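Local coordinates for putative sugar ABC transporter, substrate-binding protein (Clostridium phytofermentans, PDB 4WZZ) that binds L-rhamnose in the cleft between its two lobes and probably delivers the sugar to an ABC transporter as its solute-binding component, at residues A[92-96]-A[97-101]; A[145-148]-A[149-152]; A[223-226]-A[227-231]. All coordinates share one frame; numbering follows the deposited sequence.

Interaction 1: residues A[92-96]-A[97-101]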
loop_
_atom_site.group_PDB
_atom_site.type_symbol
_atom_site.label_atom_id
_atom_site.label_comp_id
_atom_site.label_asym_id
_atom_site.label_seq_id
_atom_site.Cartn_x
_atom_site.Cartn_y
_atom_site.Cartn_z
ATOM N N PRO A 92 -3.289 -4.199 14.154
ATOM C CA PRO A 92 -2.130 -4.340 15.054
ATOM C C PRO A 92 -1.763 -3.012 15.722
ATOM O O PRO A 92 -1.859 -1.947 15.115
ATOM C CB PRO A 92 -1.013 -4.817 14.116
ATOM C CG PRO A 92 -1.763 -5.557 13.001
ATOM C CD PRO A 92 -3.020 -4.723 12.807
ATOM N N LYS A 93 -1.345 -3.083 16.984
ATOM C CA LYS A 93 -1.000 -1.883 17.745
ATOM C C LYS A 93 0.060 -1.046 17.039
ATOM O O LYS A 93 -0.014 0.188 17.023
ATOM C CB LYS A 93 -0.505 -2.255 19.148
ATOM C CG LYS A 93 -0.277 -1.029 20.036
ATOM C CD LYS A 93 1.091 -1.063 20.707
ATOM C CE LYS A 93 1.227 -2.221 21.677
ATOM N NZ LYS A 93 0.523 -1.975 22.974
ATOM N N SER A 94 1.052 -1.719 16.472
ATOM C CA SER A 94 2.075 -1.060 15.675
ATOM C C SER A 94 2.344 -1.879 14.416
ATOM O O SER A 94 1.952 -3.046 14.327
ATOM C CB SER A 94 3.349 -0.836 16.493
ATOM O OG SER A 94 4.080 -2.036 16.646
ATOM N N ALA A 95 3.010 -1.266 13.442
ATOM C CA ALA A 95 3.237 -1.904 12.156
ATOM C C ALA A 95 4.414 -2.859 12.169
ATOM O O ALA A 95 5.319 -2.761 11.339
ATOM C CB ALA A 95 3.431 -0.847 11.067
ATOM N N THR A 96 4.374 -3.797 13.106
ATOM C CA THR A 96 5.438 -4.773 13.291
ATOM C C THR A 96 4.933 -6.199 13.120
ATOM O O THR A 96 3.737 -6.475 13.226
ATOM C CB THR A 96 6.019 -4.691 14.702
ATOM O OG1 THR A 96 5.013 -5.074 15.661
ATOM C CG2 THR A 96 6.515 -3.289 14.986
ATOM N N ALA A 97 5.861 -7.100 12.841
ATOM C CA ALA A 97 5.555 -8.523 12.752
ATOM C C ALA A 97 5.002 -9.063 14.072
ATOM O O ALA A 97 4.000 -9.774 14.087
ATOM C CB ALA A 97 6.799 -9.281 12.347
ATOM N N GLU A 98 5.651 -8.708 15.179
ATOM C CA GLU A 98 5.226 -9.176 16.495
ATOM C C GLU A 98 3.752 -8.879 16.776
ATOM O O GLU A 98 3.016 -9.762 17.208
ATOM C CB GLU A 98 6.097 -8.548 17.584
ATOM C CG GLU A 98 5.692 -8.945 18.994
ATOM C CD GLU A 98 6.620 -8.383 20.066
ATOM O OE1 GLU A 98 7.541 -7.604 19.726
ATOM O OE2 GLU A 98 6.420 -8.725 21.257
ATOM N N ASP A 99 3.312 -7.646 16.536
ATOM C CA ASP A 99 1.934 -7.299 16.850
ATOM C C ASP A 99 0.960 -7.978 15.902
ATOM O O ASP A 99 -0.168 -8.282 16.275
ATOM C CB ASP A 99 1.733 -5.780 16.868
ATOM C CG ASP A 99 2.320 -5.133 18.106
ATOM O OD1 ASP A 99 2.684 -5.877 19.047
ATOM O OD2 ASP A 99 2.398 -3.888 18.159
ATOM N N GLN A 100 1.404 -8.251 14.685
ATOM C CA GLN A 100 0.582 -8.972 13.724
ATOM C C GLN A 100 0.385 -10.439 14.037
ATOM O O GLN A 100 -0.683 -10.999 13.804
ATOM C CB GLN A 100 1.157 -8.837 12.311
ATOM C CG GLN A 100 0.242 -8.061 11.482
ATOM C CD GLN A 100 0.711 -7.797 10.086
ATOM O OE1 GLN A 100 1.793 -8.227 9.658
ATOM N NE2 GLN A 100 -0.122 -7.070 9.344
ATOM N N ILE A 101 1.431 -11.075 14.538
ATOM C CA ILE A 101 1.363 -12.463 14.897
ATOM C C ILE A 101 0.316 -12.651 15.988
ATOM O O ILE A 101 -0.447 -13.610 15.973
ATOM C CB ILE A 101 2.740 -12.960 15.355
ATOM C CG1 ILE A 101 3.674 -13.028 14.140
ATOM C CG2 ILE A 101 2.600 -14.309 16.005
ATOM C CD1 ILE A 101 5.168 -13.067 14.477
HETATM O O HOH W 1 -1.546 -5.900 18.203
#
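Thr-96 and Asp-99 form the cap on the first turn of helix 97-110. Thr-96 is the N-cap residue: its OG1 accepts from Asp-99 N at 3.2 Å along a nearly straight N-H line (164°), taking up an amide that has no carbonyl of an earlier helical turn to bind. With chi1 at 65°, OG1 sits between the backbone N and the carbonyl carbon and is thereby turned over the helix start. The Thr-96 carbonyl opens the helical ladder by accepting from Gln-100 N, and it also accepts from Asn-120 ND2.

The Asp-99 carboxylate reaches back past the N-cap to the loop. In one of two conformers of Ser-94, OG donates to Asp-99 OD2 at 2.9 Å from above the carboxylate plane; there hydroxyl and amide, the latter weakly, address one oxygen. A water lies between Lys-93 N and Asp-99 O, its link to the latter weak.

The apolar part lies on the inner side, where Pro-92 CG rests on Gln-100 CG at 3.5 Å and Pro-92 CB faces Asp-99 CB at 4.0 Å. Beyond its CG, Gln-100 NE2 donates to Ala-118 O and Val-61 O, and OE1 accepts from Asn-120 N.

Cap and carboxylate thus tie the loop after strand 86-90 to the helix start, where an aspartate's negative charge would probably interact favourably with the helix dipole.

Interaction 2: residues A[145-148]-A[149-152]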
loop_
_atom_site.group_PDB
_atom_site.type_symbol
_atom_site.label_atom_id
_atom_site.label_comp_id
_atom_site.label_asym_id
_atom_site.label_seq_id
_atom_site.Cartn_x
_atom_site.Cartn_y
_atom_site.Cartn_z
ATOM N N ALA A 145 2.682 -7.839 0.708
ATOM C CA ALA A 145 2.670 -9.296 0.543
ATOM C C ALA A 145 3.396 -10.047 1.660
ATOM O O ALA A 145 4.494 -9.664 2.079
ATOM C CB ALA A 145 3.282 -9.669 -0.812
ATOM N N THR A 146 2.788 -11.146 2.108
ATOM C CA THR A 146 3.530 -12.177 2.808
ATOM C C THR A 146 4.300 -12.911 1.729
ATOM O O THR A 146 4.020 -12.748 0.542
ATOM C CB THR A 146 2.628 -13.229 3.455
ATOM O OG1 THR A 146 1.828 -13.842 2.433
ATOM C CG2 THR A 146 1.732 -12.596 4.494
ATOM N N ASN A 147 5.241 -13.746 2.122
ATOM C CA ASN A 147 5.978 -14.483 1.103
ATOM C C ASN A 147 5.092 -15.509 0.369
ATOM O O ASN A 147 3.934 -15.689 0.715
ATOM C CB ASN A 147 7.263 -15.083 1.669
ATOM C CG ASN A 147 7.035 -16.193 2.665
ATOM O OD1 ASN A 147 6.064 -16.949 2.590
ATOM N ND2 ASN A 147 7.950 -16.295 3.613
ATOM N N ALA A 148 5.626 -16.155 -0.667
ATOM C CA ALA A 148 4.811 -17.033 -1.519
ATOM C C ALA A 148 4.350 -18.304 -0.809
ATOM O O ALA A 148 3.324 -18.885 -1.171
ATOM C CB ALA A 148 5.577 -17.410 -2.766
ATOM N N ASN A 149 5.118 -18.727 0.186
ATOM C CA ASN A 149 4.813 -19.930 0.961
ATOM C C ASN A 149 3.777 -19.693 2.047
ATOM O O ASN A 149 3.321 -20.643 2.696
ATOM C CB ASN A 149 6.078 -20.459 1.627
ATOM C CG ASN A 149 7.006 -21.141 0.649
ATOM O OD1 ASN A 149 6.588 -21.546 -0.438
ATOM N ND2 ASN A 149 8.273 -21.270 1.026
ATOM N N SER A 150 3.421 -18.431 2.254
ATOM C CA SER A 150 2.552 -18.034 3.351
ATOM C C SER A 150 1.153 -17.632 2.886
ATOM O O SER A 150 0.376 -17.097 3.676
ATOM C CB SER A 150 3.198 -16.855 4.101
ATOM O OG SER A 150 4.418 -17.247 4.716
ATOM N N ARG A 151 0.839 -17.857 1.614
ATOM C CA ARG A 151 -0.417 -17.367 1.044
ATOM C C ARG A 151 -0.855 -18.194 -0.158
ATOM O O ARG A 151 -0.054 -18.922 -0.742
ATOM C CB ARG A 151 -0.241 -15.913 0.576
ATOM C CG ARG A 151 0.552 -15.814 -0.720
ATOM C CD ARG A 151 0.782 -14.393 -1.148
ATOM N NE ARG A 151 1.214 -14.301 -2.551
ATOM C CZ ARG A 151 2.405 -13.860 -2.962
ATOM N NH1 ARG A 151 3.355 -13.503 -2.106
ATOM N NH2 ARG A 151 2.655 -13.781 -4.261
ATOM N N LYS A 152 -2.123 -18.078 -0.534
ATOM C CA LYS A 152 -2.589 -18.696 -1.767
ATOM C C LYS A 152 -2.521 -17.686 -2.916
ATOM O O LYS A 152 -2.371 -18.079 -4.075
ATOM C CB LYS A 152 -3.997 -19.273 -1.591
ATOM C CG LYS A 152 -3.996 -20.527 -0.751
ATOM C CD LYS A 152 -5.381 -21.120 -0.667
ATOM C CE LYS A 152 -5.346 -22.571 -0.259
ATOM N NZ LYS A 152 -6.698 -23.016 0.187
#
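Arg-151 reaches back along the loop to Thr-146, and its NH1 gives a hydrogen bond to Thr-146 O at 2.8 Å. That oxygen lies at the guanidinium edge, 9° out of its plane, while Ala-148 CA covers one face of the group. The Arg-151 chain, extended from CG to NE, slides past the Thr-146 side chain in the opposite direction, with CB 3.5 Å from Thr-146 OG1.

A second set of bonds centres on Asn-147. Its carbonyl accepts from Ser-150 N at 3.2 Å, closing a type I beta turn with Ala-148 and Asn-149 at its middle positions, and from Thr-146 OG1 at 3.3 Å. Asn-147 OD1 accepts from Ser-150 OG at 2.7 Å, the hydroxyl standing above the amide plane. Chi1 of 68° places CG between the backbone N and the carbonyl carbon, bringing OD1 to the turn.

This turn belongs to the connection between the parallel strands 138-142 and 154-156 of the eight-stranded mixed sheet in one lobe of the periplasmic binding protein fold.

Further out, Asn-147 ND2 donates to Asp-123 OD1 and Glu-126 OE1, which fixes the amide's rotation; asparagine suits the place because its short side chain offers acceptor and donor together. Arg-151 NH1 makes a salt bridge to Asp-346 and NH2 bonds Thr-349 O, so both terminal nitrogens are held by residues later in the chain. Thr-146 and Ser-150 both pack on Leu-129 of helix 126-134.

Interaction 3: residues A[223-226]-A[227-231]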
loop_
_atom_site.group_PDB
_atom_site.type_symbol
_atom_site.label_atom_id
_atom_site.label_comp_id
_atom_site.label_asym_id
_atom_site.label_seq_id
_atom_site.Cartn_x
_atom_site.Cartn_y
_atom_site.Cartn_z
ATOM N N GLU A 223 3.964 5.833 11.252
ATOM C CA GLU A 223 3.555 6.582 12.432
ATOM C C GLU A 223 3.760 8.052 12.137
ATOM O O GLU A 223 4.788 8.444 11.587
ATOM C CB GLU A 223 4.410 6.177 13.629
ATOM C CG GLU A 223 4.268 4.732 14.007
ATOM C CD GLU A 223 5.052 4.323 15.257
ATOM O OE1 GLU A 223 5.597 5.202 15.980
ATOM O OE2 GLU A 223 5.112 3.092 15.508
ATOM N N TYR A 224 2.772 8.861 12.517
ATOM C CA TYR A 224 2.822 10.300 12.282
ATOM C C TYR A 224 4.058 10.944 12.907
ATOM O O TYR A 224 4.837 11.607 12.213
ATOM C CB TYR A 224 1.545 10.918 12.818
ATOM C CG TYR A 224 1.450 12.421 12.684
ATOM C CD1 TYR A 224 1.140 13.004 11.458
ATOM C CD2 TYR A 224 1.622 13.258 13.789
ATOM C CE1 TYR A 224 1.036 14.381 11.322
ATOM C CE2 TYR A 224 1.518 14.641 13.660
ATOM C CZ TYR A 224 1.226 15.184 12.412
ATOM O OH TYR A 224 1.104 16.541 12.224
ATOM N N GLN A 225 4.250 10.757 14.209
ATOM C CA GLN A 225 5.322 11.473 14.900
ATOM C C GLN A 225 6.692 11.021 14.390
ATOM O O GLN A 225 7.558 11.850 14.073
ATOM C CB GLN A 225 5.217 11.327 16.417
ATOM C CG GLN A 225 6.177 12.243 17.181
ATOM C CD GLN A 225 5.958 13.723 16.890
ATOM O OE1 GLN A 225 4.850 14.258 17.059
ATOM N NE2 GLN A 225 7.023 14.403 16.456
ATOM N N ALA A 226 6.889 9.713 14.265
ATOM C CA ALA A 226 8.145 9.203 13.745
ATOM C C ALA A 226 8.394 9.729 12.328
ATOM O O ALA A 226 9.512 10.061 11.965
ATOM C CB ALA A 226 8.142 7.686 13.749
ATOM N N SER A 227 7.343 9.836 11.534
ATOM C CA SER A 227 7.515 10.305 10.166
ATOM C C SER A 227 7.855 11.803 10.124
ATOM O O SER A 227 8.686 12.229 9.327
ATOM C CB SER A 227 6.286 10.006 9.328
ATOM O OG SER A 227 6.113 8.617 9.188
ATOM N N CYS A 228 7.267 12.583 11.024
ATOM C CA CYS A 228 7.653 13.997 11.157
ATOM C C CYS A 228 9.115 14.110 11.558
ATOM O O CYS A 228 9.884 14.901 10.969
ATOM C CB CYS A 228 6.775 14.734 12.180
ATOM S SG CYS A 228 5.067 15.010 11.626
ATOM N N ASP A 229 9.507 13.324 12.560
ATOM C CA ASP A 229 10.881 13.358 13.054
ATOM C C ASP A 229 11.886 12.979 11.965
ATOM O O ASP A 229 12.934 13.604 11.831
ATOM C CB ASP A 229 11.050 12.433 14.267
ATOM C CG ASP A 229 10.280 12.916 15.519
ATOM O OD1 ASP A 229 9.797 14.064 15.557
ATOM O OD2 ASP A 229 10.164 12.125 16.474
ATOM N N GLN A 230 11.568 11.964 11.174
ATOM C CA GLN A 230 12.456 11.540 10.091
ATOM C C GLN A 230 12.502 12.568 8.967
ATOM O O GLN A 230 13.529 12.723 8.326
ATOM C CB GLN A 230 12.084 10.154 9.565
ATOM C CG GLN A 230 12.371 9.049 10.571
ATOM C CD GLN A 230 13.812 9.030 11.041
ATOM O OE1 GLN A 230 14.743 9.077 10.248
ATOM N NE2 GLN A 230 13.999 8.995 12.356
ATOM N N THR A 231 11.409 13.282 8.724
ATOM C CA THR A 231 11.447 14.369 7.751
ATOM C C THR A 231 12.445 15.427 8.210
ATOM O O THR A 231 13.234 15.913 7.408
ATOM C CB THR A 231 10.050 15.004 7.519
ATOM O OG1 THR A 231 9.156 13.988 7.060
ATOM C CG2 THR A 231 10.116 16.110 6.460
#
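Glu-223 O is gripped twice by Ser-227: the hydroxyl OG donates to it at 2.7 Å and the backbone N at 2.9 Å, the two arriving from opposite faces of the carbonyl plane. Chi1 of -65° sets OG anti to the carbonyl carbon and beside the backbone N, which brings the hydroxyl back to the preceding turn. Serine suits this buried place, since its hydroxyl finds an acceptor in the preceding turn while its small bulk fits against Ala-254 of helix 249-261. Glu-223 itself is the N-cap residue of helix 224-237.

One turn on, Thr-231 repeats the pattern, its N and OG1 both donating to Ser-227 O, again from opposite faces. Between these pairs runs the regular ladder, with Cys-228 N bonded to Tyr-224 O, Asp-229 N to Gln-225 O and Gln-230 N to Ala-226 O.

On the exposed side, Gln-225 NE2 donates to Asp-229 OD1 at 2.9 Å. The oxygen lies in the amide plane of Gln-225, yet the N-H meets the carboxylate from above its plane, the two flat groups being turned 49° apart. A bend at chi2 (59°) curls the glutamine along the helix, bringing a neutral amide donor to a carboxylate four residues on.

Cys-228 SG sits over one face of the Tyr-224 ring, 4.0 Å from the centroid and displaced toward the rim, a sulfur-aromatic contact in which the polarisable sulfur suits the ring face. The same tyrosine touches Met-253 and Lys-257 of helix 249-261.

The serine and threonine hydroxyls give Glu-223 O and Ser-227 O a second donor, so the cost of burying these two polar side chains is met by nearby backbone carbonyls.

How the interactions relate
Along the chain the three contacts come in series, 92-101, then 145-152, then 223-231. Interactions 1 and 2 belong to the lobe built on the eight-stranded mixed sheet: the first follows edge strand 86-90, the second joins strands 138-142 and 154-156, and their centres are about 17 Å apart. Interaction 3 opens helix 224-237 in the other lobe, its centre about 18 Å from that of interaction 1 and about 30 Å from that of interaction 2. Nearest atoms of interactions 1 and 3 are about 4 Å apart, an approach between lobes consistent with closure around L-rhamnose. The side chains of Gln-100 and Ser-227 are about 9 Å, and that of Ala-145 about 10 Å, from the sugar; none lines its pocket.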